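Side-chain contacts in MUTM (fpg) protein (Thermus thermophilus, PDB 1EE8), which belongs to the MutM (Fpg) family and joins an N-terminal domain built largely of beta-strands to a helical H2TH domain and a C-terminal zinc finger: residues Pro1-Val6 with Glu200-Gly205; Glu7-Arg12 with Lys52-Ala57; Glu128-Pro133 with Arg192-Val197; Leu149-Arg154 with Ile162-Ala167. All coordinates share one frame; numbering follows the deposited sequence.

Overall arrangement
Interaction 1 joins the N-terminal and H2TH domains, setting the start of helix 3-17 against the end of helix 184-203. Interaction 2 continues along helix 3-17, its centre about 11 Å from that of interaction 1; interaction 3 lies farther back along helix 184-203, centres about 15 Å apart. Interactions 3 and 4 belong to the H2TH region (centres about 12 Å apart); Leu194 CD1 lies 3.6 Å from Ala167 CB. Interactions 1 and 4 (about 14 Å between centres) share a probable hydrogen bond of 2.5 Å between Glu5 OE1 and Tyr163 OH. Interactions 2 and 3 do not touch. The zinc ion, bound by Cys238, Cys241, Cys258 and Cys261, has no ligand in these segments.

Interaction 1: residues Pro1-Val6 with Glu200-Gly205; sequences PELPEV and EAVELG
With chi1 at -175°, Leu3 points CG away from its own N and beside the carbonyl carbon, while Val202 places CG1 anti to its backbone N (chi1 170°) and thereby turns CG2 to the backbone-N side, where it faces residues 3 and 4. The two side chains cross obliquely, with Leu3 CD2 4.1 Å from Val202 CG2. The same Val202 methyl also lies 4.1 Å from Pro4 CA. Next to it, the Pro4 ring presses on Ala201: Pro4 CB is 3.4 Å from Ala201 CB, and Pro4 CG is 3.5 Å from that methyl, both tighter than ordinary van der Waals contact. The backbones are close here, Pro4 CA lying 4.8 Å from Val202 CA. The first turn of helix 3-17, in the N-terminal domain, is thus packed against the last turn of helix 184-203, in the H2TH domain. Glu2 is the N-cap of the former, and Glu5 folds back so that OE2 accepts the Glu2 N-H at 2.7 Å. Glu5 OE1 also takes the N-H of Ser207, and the Glu2 carboxylate receives Ile162 N and Tyr163 N from helix 161-170. On the other side, Gly205, with positive phi, is the C-prime residue of a Schellman motif, in which Gly206 N bonds to Ala201 O and Gly205 N to Val202 O, the latter at 3.0 Å.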
loop_
_atom_site.group_PDB
_atom_site.type_symbol
_atom_site.label_atom_id
_atom_site.label_comp_id
_atom_site.label_asym_id
_atom_site.label_seq_id
_atom_site.Cartn_x
_atom_site.Cartn_y
_atom_site.Cartn_z
ATOM N N PRO A 1 24.778 -7.576 -10.687
ATOM C CA PRO A 1 24.534 -6.695 -11.851
ATOM C C PRO A 1 24.843 -5.216 -11.616
ATOM O O PRO A 1 24.553 -4.658 -10.556
ATOM C CB PRO A 1 23.076 -6.887 -12.263
ATOM C CG PRO A 1 22.478 -7.647 -11.057
ATOM C CD PRO A 1 23.632 -8.481 -10.502
ATOM N N GLU A 2 25.441 -4.594 -12.623
ATOM C CA GLU A 2 25.795 -3.181 -12.564
ATOM C C GLU A 2 25.008 -2.429 -13.640
ATOM O O GLU A 2 24.163 -3.017 -14.312
ATOM C CB GLU A 2 27.309 -3.029 -12.758
ATOM C CG GLU A 2 28.108 -3.615 -11.585
ATOM C CD GLU A 2 29.602 -3.688 -11.844
ATOM O OE1 GLU A 2 30.191 -2.684 -12.303
ATOM O OE2 GLU A 2 30.195 -4.753 -11.575
ATOM N N LEU A 3 25.287 -1.144 -13.809
ATOM C CA LEU A 3 24.573 -0.324 -14.788
ATOM C C LEU A 3 24.281 -1.034 -16.115
ATOM O O LEU A 3 23.149 -1.018 -16.597
ATOM C CB LEU A 3 25.343 0.981 -15.049
ATOM C CG LEU A 3 24.680 2.018 -15.976
ATOM C CD1 LEU A 3 25.281 3.385 -15.725
ATOM C CD2 LEU A 3 24.853 1.615 -17.445
ATOM N N PRO A 4 25.293 -1.677 -16.719
ATOM C CA PRO A 4 25.038 -2.358 -17.995
ATOM C C PRO A 4 23.990 -3.478 -17.948
ATOM O O PRO A 4 23.159 -3.585 -18.845
ATOM C CB PRO A 4 26.423 -2.865 -18.399
ATOM C CG PRO A 4 27.353 -1.837 -17.781
ATOM C CD PRO A 4 26.735 -1.651 -16.412
ATOM N N GLU A 5 24.033 -4.312 -16.913
ATOM C CA GLU A 5 23.064 -5.399 -16.784
ATOM C C GLU A 5 21.658 -4.866 -16.486
ATOM O O GLU A 5 20.669 -5.354 -17.038
ATOM C CB GLU A 5 23.474 -6.368 -15.663
ATOM C CG GLU A 5 24.763 -7.143 -15.939
ATOM C CD GLU A 5 25.987 -6.241 -16.015
ATOM O OE1 GLU A 5 26.839 -6.470 -16.901
ATOM O OE2 GLU A 5 26.102 -5.316 -15.181
ATOM N N VAL A 6 21.576 -3.872 -15.609
ATOM C CA VAL A 6 20.288 -3.302 -15.241
ATOM C C VAL A 6 19.667 -2.582 -16.431
ATOM O O VAL A 6 18.465 -2.691 -16.670
ATOM C CB VAL A 6 20.437 -2.334 -14.050
ATOM C CG1 VAL A 6 19.078 -1.766 -13.658
ATOM C CG2 VAL A 6 21.061 -3.078 -12.870
ATOM N N GLU A 200 29.814 0.273 -24.168
ATOM C CA GLU A 200 30.067 -0.991 -24.847
ATOM C C GLU A 200 29.338 -2.146 -24.151
ATOM O O GLU A 200 28.715 -2.984 -24.808
ATOM C CB GLU A 200 31.574 -1.276 -24.894
ATOM C CG GLU A 200 32.327 -0.445 -25.933
ATOM C CD GLU A 200 33.834 -0.633 -25.869
ATOM O OE1 GLU A 200 34.286 -1.765 -25.583
ATOM O OE2 GLU A 200 34.566 0.352 -26.122
ATOM N N ALA A 201 29.410 -2.179 -22.823
ATOM C CA ALA A 201 28.759 -3.233 -22.050
ATOM C C ALA A 201 27.259 -3.232 -22.324
ATOM O O ALA A 201 26.635 -4.288 -22.418
ATOM C CB ALA A 201 29.021 -3.031 -20.567
ATOM N N VAL A 202 26.683 -2.042 -22.449
ATOM C CA VAL A 202 25.258 -1.924 -22.737
ATOM C C VAL A 202 24.973 -2.499 -24.124
ATOM O O VAL A 202 24.027 -3.267 -24.309
ATOM C CB VAL A 202 24.802 -0.452 -22.694
ATOM C CG1 VAL A 202 23.381 -0.326 -23.232
ATOM C CG2 VAL A 202 24.874 0.069 -21.266
ATOM N N GLU A 203 25.805 -2.134 -25.093
ATOM C CA GLU A 203 25.642 -2.619 -26.462
ATOM C C GLU A 203 25.611 -4.149 -26.517
ATOM O O GLU A 203 24.792 -4.735 -27.228
ATOM C CB GLU A 203 26.785 -2.101 -27.339
ATOM C CG GLU A 203 26.623 -2.368 -28.828
ATOM C CD GLU A 203 27.884 -2.039 -29.617
ATOM O OE1 GLU A 203 28.426 -0.926 -29.447
ATOM O OE2 GLU A 203 28.337 -2.895 -30.413
ATOM N N LEU A 204 26.500 -4.791 -25.759
ATOM C CA LEU A 204 26.588 -6.250 -25.729
ATOM C C LEU A 204 25.664 -6.930 -24.720
ATOM O O LEU A 204 25.773 -8.134 -24.484
ATOM C CB LEU A 204 28.039 -6.687 -25.477
ATOM C CG LEU A 204 28.970 -6.710 -26.697
ATOM C CD1 LEU A 204 29.006 -5.345 -27.363
ATOM C CD2 LEU A 204 30.359 -7.132 -26.266
ATOM N N GLY A 205 24.762 -6.160 -24.120
ATOM C CA GLY A 205 23.815 -6.731 -23.173
ATOM C C GLY A 205 24.309 -7.156 -21.800
ATOM O O GLY A 205 23.777 -8.109 -21.219
#

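Interaction 2: residues Glu7-Arg12 with Lys52-Ala57; sequences ETTRRR and KFLLFA
Leu54 sends its two methyl groups to neighbouring residues of the helix: CD2 meets Thr9 CG2 at 3.7 Å, and CD1 lies 3.9 Å from Arg10 CB. The leucine branch and the threonine side chain run at about a right angle. Thr9 turns its methyl to the strand because CG2 is anti to the backbone N, which places OG1 beside that N, where it is hydrogen-bonded to Glu5 O one turn back. Val6 CG1 and Val47 also pack against the leucine. The arginine side is looser: Arg11 is exposed and Arg10 partly so, although Glu7 between them is buried. Arg10 contributes only its CB and CA to the packing; from there its extended chain carries the guanidinium away from the strand. Its NH1 reaches the syn lone pair of Glu7 OE2 at 2.8 Å, and Arg11 approaches the same oxygen on its anti side through NE at 2.9 Å. Glu7 OE1 is paired with Arg49, so three arginines surround one carboxylate, which would probably favour its charged form. The arrangement, a helix laid on a strand of the large sheet through the two methyls of one leucine, fits the N-terminal domain of the Fpg family, a beta-sandwich flanked by helices.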
loop_
_atom_site.group_PDB
_atom_site.type_symbol
_atom_site.label_atom_id
_atom_site.label_comp_id
_atom_site.label_asym_id
_atom_site.label_seq_id
_atom_site.Cartn_x
_atom_site.Cartn_y
_atom_site.Cartn_z
ATOM N N GLU A 7 20.492 -1.866 -17.191
ATOM C CA GLU A 7 20.005 -1.149 -18.365
ATOM C C GLU A 7 19.499 -2.153 -19.390
ATOM O O GLU A 7 18.465 -1.942 -20.022
ATOM C CB GLU A 7 21.122 -0.298 -18.969
ATOM C CG GLU A 7 20.706 0.551 -20.172
ATOM C CD GLU A 7 19.547 1.505 -19.877
ATOM O OE1 GLU A 7 19.547 2.153 -18.810
ATOM O OE2 GLU A 7 18.638 1.615 -20.726
ATOM N N THR A 8 20.225 -3.254 -19.556
ATOM C CA THR A 8 19.799 -4.276 -20.500
ATOM C C THR A 8 18.446 -4.837 -20.067
ATOM O O THR A 8 17.596 -5.134 -20.897
ATOM C CB THR A 8 20.827 -5.420 -20.594
ATOM O OG1 THR A 8 22.064 -4.898 -21.090
ATOM C CG2 THR A 8 20.334 -6.505 -21.541
ATOM N N THR A 9 18.253 -4.982 -18.761
ATOM C CA THR A 9 16.998 -5.491 -18.233
ATOM C C THR A 9 15.883 -4.492 -18.559
ATOM O O THR A 9 14.803 -4.874 -19.026
ATOM C CB THR A 9 17.106 -5.705 -16.708
ATOM O OG1 THR A 9 18.055 -6.753 -16.447
ATOM C CG2 THR A 9 15.758 -6.083 -16.112
ATOM N N ARG A 10 16.160 -3.211 -18.333
ATOM C CA ARG A 10 15.195 -2.153 -18.614
ATOM C C ARG A 10 14.772 -2.210 -20.077
ATOM O O ARG A 10 13.588 -2.283 -20.386
ATOM C CB ARG A 10 15.808 -0.780 -18.307
ATOM C CG ARG A 10 15.034 0.403 -18.878
ATOM C CD ARG A 10 15.657 1.744 -18.489
ATOM N NE ARG A 10 14.943 2.868 -19.098
ATOM C CZ ARG A 10 15.188 3.344 -20.316
ATOM N NH1 ARG A 10 16.146 2.809 -21.066
ATOM N NH2 ARG A 10 14.449 4.336 -20.801
ATOM N N ARG A 11 15.748 -2.185 -20.976
ATOM C CA ARG A 11 15.467 -2.232 -22.409
ATOM C C ARG A 11 14.733 -3.494 -22.840
ATOM O O ARG A 11 13.850 -3.435 -23.690
ATOM C CB ARG A 11 16.768 -2.077 -23.201
ATOM C CG ARG A 11 17.446 -0.736 -22.937
ATOM C CD ARG A 11 18.740 -0.556 -23.708
ATOM N NE ARG A 11 19.298 0.768 -23.439
ATOM C CZ ARG A 11 20.254 1.344 -24.161
ATOM N NH1 ARG A 11 20.772 0.714 -25.204
ATOM N NH2 ARG A 11 20.684 2.552 -23.837
ATOM N N ARG A 12 15.074 -4.636 -22.252
ATOM C CA ARG A 12 14.407 -5.879 -22.618
ATOM C C ARG A 12 12.966 -5.939 -22.123
ATOM O O ARG A 12 12.082 -6.427 -22.821
ATOM C CB ARG A 12 15.171 -7.085 -22.074
ATOM C CG ARG A 12 16.546 -7.268 -22.679
ATOM C CD ARG A 12 16.464 -7.506 -24.180
ATOM N NE ARG A 12 17.778 -7.797 -24.744
ATOM C CZ ARG A 12 17.984 -8.208 -25.990
ATOM N NH1 ARG A 12 16.957 -8.377 -26.812
ATOM N NH2 ARG A 12 19.220 -8.459 -26.412
ATOM N N LYS A 52 21.904 1.562 -10.259
ATOM C CA LYS A 52 21.650 0.130 -10.380
ATOM C C LYS A 52 20.207 -0.206 -10.049
ATOM O O LYS A 52 19.844 -1.378 -9.975
ATOM C CB LYS A 52 22.559 -0.653 -9.434
ATOM C CG LYS A 52 24.030 -0.494 -9.720
ATOM C CD LYS A 52 24.862 -1.201 -8.678
ATOM C CE LYS A 52 26.337 -0.924 -8.889
ATOM N NZ LYS A 52 27.144 -1.388 -7.730
ATOM N N PHE A 53 19.383 0.814 -9.840
ATOM C CA PHE A 53 17.985 0.579 -9.510
ATOM C C PHE A 53 17.096 0.553 -10.733
ATOM O O PHE A 53 17.309 1.287 -11.698
ATOM C CB PHE A 53 17.431 1.659 -8.576
ATOM C CG PHE A 53 18.072 1.691 -7.226
ATOM C CD1 PHE A 53 19.144 2.541 -6.972
ATOM C CD2 PHE A 53 17.578 0.901 -6.188
ATOM C CE1 PHE A 53 19.708 2.607 -5.707
ATOM C CE2 PHE A 53 18.139 0.960 -4.918
ATOM C CZ PHE A 53 19.201 1.812 -4.677
ATOM N N LEU A 54 16.085 -0.296 -10.667
ATOM C CA LEU A 54 15.111 -0.414 -11.732
ATOM C C LEU A 54 13.843 0.174 -11.114
ATOM O O LEU A 54 13.482 -0.174 -9.989
ATOM C CB LEU A 54 14.920 -1.888 -12.071
ATOM C CG LEU A 54 14.434 -2.281 -13.460
ATOM C CD1 LEU A 54 15.335 -1.673 -14.527
ATOM C CD2 LEU A 54 14.422 -3.805 -13.557
ATOM N N LEU A 55 13.186 1.083 -11.823
ATOM C CA LEU A 55 11.970 1.691 -11.299
ATOM C C LEU A 55 10.797 1.546 -12.261
ATOM O O LEU A 55 10.865 1.996 -13.405
ATOM C CB LEU A 55 12.182 3.181 -11.001
ATOM C CG LEU A 55 13.214 3.637 -9.965
ATOM C CD1 LEU A 55 14.623 3.559 -10.546
ATOM C CD2 LEU A 55 12.899 5.072 -9.555
ATOM N N PHE A 56 9.731 0.901 -11.797
ATOM C CA PHE A 56 8.531 0.743 -12.599
ATOM C C PHE A 56 7.620 1.911 -12.228
ATOM O O PHE A 56 7.205 2.036 -11.070
ATOM C CB PHE A 56 7.831 -0.579 -12.271
ATOM C CG PHE A 56 8.582 -1.796 -12.728
ATOM C CD1 PHE A 56 8.320 -2.368 -13.969
ATOM C CD2 PHE A 56 9.570 -2.362 -11.925
ATOM C CE1 PHE A 56 9.034 -3.487 -14.406
ATOM C CE2 PHE A 56 10.285 -3.478 -12.352
ATOM C CZ PHE A 56 10.015 -4.040 -13.596
ATOM N N ALA A 57 7.341 2.782 -13.193
ATOM C CA ALA A 57 6.456 3.921 -12.951
ATOM C C ALA A 57 5.033 3.419 -13.171
ATOM O O ALA A 57 4.693 2.924 -14.249
ATOM C CB ALA A 57 6.774 5.063 -13.913
#

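Interaction 3: residues Glu128-Pro133 with Arg192-Val197; sequences EAFAFP and RALREV
Phe130 presents the edge of its ring to Arg195, whose side chain slides past it in the opposite direction. Arg195 CG lies in the ring plane, 3.8 Å from Phe130 CE1. Farther along, Phe130 CD1 sits over one face of the guanidinium, 3.7 Å from Arg195 NE. Ring and guanidinium planes are 78° apart, so the ring edge meets the flat charged group and no face-to-face stack forms. A bend at chi3 (66°) turns the guanidinium so that one face lies against Phe130 CD1. Beyond it, Phe130 CZ has a looser apolar contact with Leu194 CD2 at 4.4 Å. The contact ties the loop leading into helix 132-140 to the long helix 184-203, both parts of the H2TH domain characteristic of the Fpg family. Arg195 NH1 comes within 3.3 Å of Phe130 O, but at an angle too poor for a hydrogen bond; that carbonyl is bonded to the hydroxyl of Tyr191, whose ring also meets Phe130. The guanidinium is held by weak bonds from NH1 to Tyr191 OH and from NH2 to Ser127 O. Farther out, Pro123 packs against Phe130, and Phe132, at the start of helix 132-140, packs on Ala187 and Arg188 of helix 184-203.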
loop_
_atom_site.group_PDB
_atom_site.type_symbol
_atom_site.label_atom_id
_atom_site.label_comp_id
_atom_site.label_asym_id
_atom_site.label_seq_id
_atom_site.Cartn_x
_atom_site.Cartn_y
_atom_site.Cartn_z
ATOM N N GLU A 128 24.558 13.462 -20.510
ATOM C CA GLU A 128 25.189 14.759 -20.712
ATOM C C GLU A 128 25.525 15.369 -19.356
ATOM O O GLU A 128 26.393 16.237 -19.249
ATOM C CB GLU A 128 24.229 15.673 -21.473
ATOM C CG GLU A 128 23.777 15.096 -22.813
ATOM C CD GLU A 128 22.272 15.183 -23.025
ATOM O OE1 GLU A 128 21.803 14.760 -24.106
ATOM O OE2 GLU A 128 21.560 15.666 -22.115
ATOM N N ALA A 129 24.838 14.892 -18.322
ATOM C CA ALA A 129 25.036 15.383 -16.964
ATOM C C ALA A 129 26.352 14.912 -16.347
ATOM O O ALA A 129 26.874 15.546 -15.429
ATOM C CB ALA A 129 23.863 14.955 -16.087
ATOM N N PHE A 130 26.882 13.794 -16.832
ATOM C CA PHE A 130 28.150 13.287 -16.316
ATOM C C PHE A 130 29.243 14.125 -16.981
ATOM O O PHE A 130 29.613 13.869 -18.133
ATOM C CB PHE A 130 28.321 11.809 -16.681
ATOM C CG PHE A 130 29.551 11.174 -16.088
ATOM C CD1 PHE A 130 30.380 10.375 -16.866
ATOM C CD2 PHE A 130 29.877 11.373 -14.752
ATOM C CE1 PHE A 130 31.516 9.785 -16.321
ATOM C CE2 PHE A 130 31.008 10.789 -14.201
ATOM C CZ PHE A 130 31.831 9.994 -14.986
ATOM N N ALA A 131 29.749 15.120 -16.251
ATOM C CA ALA A 131 30.770 16.034 -16.767
ATOM C C ALA A 131 32.135 15.889 -16.103
ATOM O O ALA A 131 32.237 15.586 -14.913
ATOM C CB ALA A 131 30.283 17.473 -16.631
ATOM N N PHE A 132 33.185 16.142 -16.881
ATOM C CA PHE A 132 34.554 16.014 -16.396
ATOM C C PHE A 132 34.946 16.937 -15.236
ATOM O O PHE A 132 35.609 16.503 -14.289
ATOM C CB PHE A 132 35.535 16.191 -17.564
ATOM C CG PHE A 132 36.969 16.015 -17.171
ATOM C CD1 PHE A 132 37.793 17.121 -16.984
ATOM C CD2 PHE A 132 37.479 14.746 -16.921
ATOM C CE1 PHE A 132 39.102 16.967 -16.548
ATOM C CE2 PHE A 132 38.786 14.580 -16.483
ATOM C CZ PHE A 132 39.602 15.690 -16.294
ATOM N N PRO A 133 34.555 18.221 -15.292
ATOM C CA PRO A 133 34.911 19.130 -14.197
ATOM C C PRO A 133 34.497 18.569 -12.837
ATOM O O PRO A 133 35.315 18.471 -11.918
ATOM C CB PRO A 133 34.156 20.410 -14.559
ATOM C CG PRO A 133 34.203 20.390 -16.068
ATOM C CD PRO A 133 33.850 18.942 -16.366
ATOM N N ARG A 192 36.976 8.994 -19.914
ATOM C CA ARG A 192 36.644 8.464 -21.229
ATOM C C ARG A 192 36.505 6.937 -21.224
ATOM O O ARG A 192 35.568 6.378 -21.810
ATOM C CB ARG A 192 37.728 8.898 -22.219
ATOM C CG ARG A 192 37.505 8.469 -23.652
ATOM C CD ARG A 192 38.618 9.024 -24.540
ATOM N NE ARG A 192 38.684 8.347 -25.832
ATOM C CZ ARG A 192 39.603 8.600 -26.757
ATOM N NH1 ARG A 192 40.536 9.518 -26.528
ATOM N NH2 ARG A 192 39.594 7.935 -27.906
ATOM N N ALA A 193 37.441 6.265 -20.564
ATOM C CA ALA A 193 37.414 4.805 -20.495
ATOM C C ALA A 193 36.137 4.310 -19.811
ATOM O O ALA A 193 35.487 3.372 -20.272
ATOM C CB ALA A 193 38.635 4.302 -19.740
ATOM N N LEU A 194 35.786 4.949 -18.704
ATOM C CA LEU A 194 34.597 4.573 -17.955
ATOM C C LEU A 194 33.346 4.651 -18.828
ATOM O O LEU A 194 32.525 3.736 -18.834
ATOM C CB LEU A 194 34.446 5.495 -16.744
ATOM C CG LEU A 194 33.433 5.114 -15.670
ATOM C CD1 LEU A 194 33.635 3.665 -15.242
ATOM C CD2 LEU A 194 33.612 6.049 -14.478
ATOM N N ARG A 195 33.208 5.747 -19.567
ATOM C CA ARG A 195 32.053 5.940 -20.430
ATOM C C ARG A 195 32.001 4.956 -21.601
ATOM O O ARG A 195 30.924 4.473 -21.962
ATOM C CB ARG A 195 32.030 7.384 -20.944
ATOM C CG ARG A 195 32.209 8.419 -19.826
ATOM C CD ARG A 195 31.785 9.806 -20.274
ATOM N NE ARG A 195 30.351 9.840 -20.532
ATOM C CZ ARG A 195 29.662 10.937 -20.823
ATOM N NH1 ARG A 195 30.276 12.110 -20.899
ATOM N NH2 ARG A 195 28.355 10.861 -21.024
ATOM N N GLU A 196 33.158 4.649 -22.180
ATOM C CA GLU A 196 33.233 3.711 -23.306
ATOM C C GLU A 196 32.906 2.284 -22.887
ATOM O O GLU A 196 32.177 1.576 -23.577
ATOM C CB GLU A 196 34.630 3.702 -23.918
ATOM C CG GLU A 196 35.095 5.002 -24.520
ATOM C CD GLU A 196 36.490 4.873 -25.102
ATOM O OE1 GLU A 196 36.673 4.048 -26.024
ATOM O OE2 GLU A 196 37.401 5.585 -24.632
ATOM N N VAL A 197 33.470 1.853 -21.764
ATOM C CA VAL A 197 33.228 0.498 -21.285
ATOM C C VAL A 197 31.754 0.288 -20.969
ATOM O O VAL A 197 31.174 -0.734 -21.323
ATOM C CB VAL A 197 34.079 0.183 -20.028
ATOM C CG1 VAL A 197 33.717 -1.188 -19.478
ATOM C CG2 VAL A 197 35.552 0.211 -20.386
#

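Interaction 4: residues Leu149-Arg154 with Ile162-Ala167; sequences LLLDQR and IYADEA
Ala164 has more surface buried in this contact than any other residue, its single methyl facing two consecutive leucines, which meet it from the same side. Leu151 comes closest: CD1 is 3.5 Å from Ala164 CB, tighter than normal for two carbons. The leucine reaches there with a chi1 of -92°, away from a staggered position, which suggests some strain in the fit. Leu150 approaches more easily. Its CB stands 4.1 Å from Ala164 CB, and with CG anti to the carbonyl carbon (chi1 -67°) its CD1 methyl also comes to 4.1 Å from the alanine methyl. The same CD1 lies 4.1 Å from Ala164 O, so the leucine packs on the backbone as well. Because only a methyl intervenes, the helices come near one another, the CA atoms of Leu150 and Ala164 being 6.1 Å apart. No hydrogen bond crosses the contact. Helices 146-152 and 161-170, separated by a short connection, are consistent with the two helices of the helix-two-turn-helix motif that gives the H2TH domain its name. Gln153, with positive phi (85°), is the first residue beyond the earlier helix to leave helical geometry, and its OE1 accepts from Gly158 N in the connection. A salt bridge from Asp165 OD1 to Lys147 adds a polar link between the two helices. Helix 161-170 also meets other parts of the fold: Tyr163 packs on Val197 and Leu198 of helix 184-203, the Glu166 carboxylate takes backbone N-H groups of residues 229-231, and Asp165 OD2 takes that of His256 in strand 254-257.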
loop_
_atom_site.group_PDB
_atom_site.type_symbol
_atom_site.label_atom_id
_atom_site.label_comp_id
_atom_site.label_asym_id
_atom_site.label_seq_id
_atom_site.Cartn_x
_atom_site.Cartn_y
_atom_site.Cartn_z
ATOM N N LEU A 149 36.605 5.364 -5.226
ATOM C CA LEU A 149 35.839 6.511 -5.686
ATOM C C LEU A 149 34.977 6.139 -6.884
ATOM O O LEU A 149 33.974 6.792 -7.165
ATOM C CB LEU A 149 36.765 7.674 -6.037
ATOM C CG LEU A 149 36.613 8.864 -5.085
ATOM C CD1 LEU A 149 36.836 8.419 -3.655
ATOM C CD2 LEU A 149 37.600 9.944 -5.466
ATOM N N LEU A 150 35.363 5.091 -7.597
ATOM C CA LEU A 150 34.580 4.662 -8.746
ATOM C C LEU A 150 33.365 3.883 -8.265
ATOM O O LEU A 150 32.348 3.814 -8.954
ATOM C CB LEU A 150 35.415 3.781 -9.676
ATOM C CG LEU A 150 36.577 4.467 -10.395
ATOM C CD1 LEU A 150 37.172 3.517 -11.423
ATOM C CD2 LEU A 150 36.073 5.732 -11.074
ATOM N N LEU A 151 33.481 3.307 -7.071
ATOM C CA LEU A 151 32.412 2.519 -6.478
ATOM C C LEU A 151 31.466 3.316 -5.597
ATOM O O LEU A 151 30.374 2.848 -5.285
ATOM C CB LEU A 151 33.008 1.375 -5.661
ATOM C CG LEU A 151 33.219 0.028 -6.353
ATOM C CD1 LEU A 151 33.791 0.211 -7.752
ATOM C CD2 LEU A 151 34.142 -0.812 -5.489
ATOM N N ASP A 152 31.880 4.514 -5.193
ATOM C CA ASP A 152 31.046 5.342 -4.329
ATOM C C ASP A 152 29.651 5.513 -4.906
ATOM O O ASP A 152 28.656 5.313 -4.207
ATOM C CB ASP A 152 31.683 6.719 -4.111
ATOM C CG ASP A 152 31.955 7.008 -2.640
ATOM O OD1 ASP A 152 32.267 8.173 -2.305
ATOM O OD2 ASP A 152 31.861 6.060 -1.821
ATOM N N GLN A 153 29.597 5.883 -6.181
ATOM C CA GLN A 153 28.348 6.090 -6.909
ATOM C C GLN A 153 27.757 7.478 -6.724
ATOM O O GLN A 153 26.699 7.798 -7.265
ATOM C CB GLN A 153 27.323 5.007 -6.556
ATOM C CG GLN A 153 27.721 3.639 -7.103
ATOM C CD GLN A 153 26.535 2.741 -7.353
ATOM O OE1 GLN A 153 25.549 3.155 -7.963
ATOM N NE2 GLN A 153 26.630 1.496 -6.898
ATOM N N ARG A 154 28.450 8.304 -5.953
ATOM C CA ARG A 154 28.031 9.681 -5.755
ATOM C C ARG A 154 28.772 10.420 -6.864
ATOM O O ARG A 154 28.410 11.532 -7.245
ATOM C CB ARG A 154 28.485 10.186 -4.390
ATOM C CG ARG A 154 29.884 9.731 -4.014
ATOM C CD ARG A 154 30.421 10.435 -2.764
ATOM N NE ARG A 154 29.722 10.074 -1.532
ATOM C CZ ARG A 154 28.512 10.504 -1.197
ATOM N NH1 ARG A 154 27.844 11.317 -1.998
ATOM N NH2 ARG A 154 27.972 10.127 -0.049
ATOM N N ILE A 162 33.071 -4.963 -11.623
ATOM C CA ILE A 162 33.381 -5.306 -13.008
ATOM C C ILE A 162 33.798 -4.118 -13.872
ATOM O O ILE A 162 34.901 -4.094 -14.426
ATOM C CB ILE A 162 32.185 -6.010 -13.688
ATOM C CG1 ILE A 162 31.939 -7.365 -13.019
ATOM C CG2 ILE A 162 32.455 -6.197 -15.185
ATOM C CD1 ILE A 162 30.805 -8.156 -13.629
ATOM N N TYR A 163 32.926 -3.124 -13.970
ATOM C CA TYR A 163 33.224 -1.983 -14.807
ATOM C C TYR A 163 34.252 -1.020 -14.248
ATOM O O TYR A 163 34.895 -0.294 -15.008
ATOM C CB TYR A 163 31.912 -1.311 -15.198
ATOM C CG TYR A 163 31.049 -2.319 -15.922
ATOM C CD1 TYR A 163 29.948 -2.898 -15.303
ATOM C CD2 TYR A 163 31.415 -2.792 -17.186
ATOM C CE1 TYR A 163 29.235 -3.928 -15.913
ATOM C CE2 TYR A 163 30.710 -3.826 -17.804
ATOM C CZ TYR A 163 29.621 -4.389 -17.160
ATOM O OH TYR A 163 28.932 -5.417 -17.754
ATOM N N ALA A 164 34.429 -1.007 -12.930
ATOM C CA ALA A 164 35.463 -0.149 -12.361
ATOM C C ALA A 164 36.792 -0.789 -12.798
ATOM O O ALA A 164 37.659 -0.119 -13.361
ATOM C CB ALA A 164 35.370 -0.115 -10.844
ATOM N N ASP A 165 36.935 -2.089 -12.544
ATOM C CA ASP A 165 38.149 -2.812 -12.923
ATOM C C ASP A 165 38.441 -2.648 -14.426
ATOM O O ASP A 165 39.563 -2.320 -14.818
ATOM C CB ASP A 165 38.014 -4.311 -12.600
ATOM C CG ASP A 165 38.144 -4.616 -11.109
ATOM O OD1 ASP A 165 38.179 -3.671 -10.295
ATOM O OD2 ASP A 165 38.209 -5.814 -10.752
ATOM N N GLU A 166 37.433 -2.863 -15.268
ATOM C CA GLU A 166 37.639 -2.749 -16.707
ATOM C C GLU A 166 37.964 -1.326 -17.164
ATOM O O GLU A 166 38.773 -1.129 -18.060
ATOM C CB GLU A 166 36.416 -3.280 -17.467
ATOM C CG GLU A 166 36.229 -4.795 -17.370
ATOM C CD GLU A 166 37.397 -5.575 -17.960
ATOM O OE1 GLU A 166 38.006 -6.374 -17.220
ATOM O OE2 GLU A 166 37.704 -5.392 -19.162
ATOM N N ALA A 167 37.341 -0.333 -16.547
ATOM C CA ALA A 167 37.600 1.050 -16.937
ATOM C C ALA A 167 39.029 1.432 -16.569
ATOM O O ALA A 167 39.739 2.082 -17.345
ATOM C CB ALA A 167 36.602 1.995 -16.250
#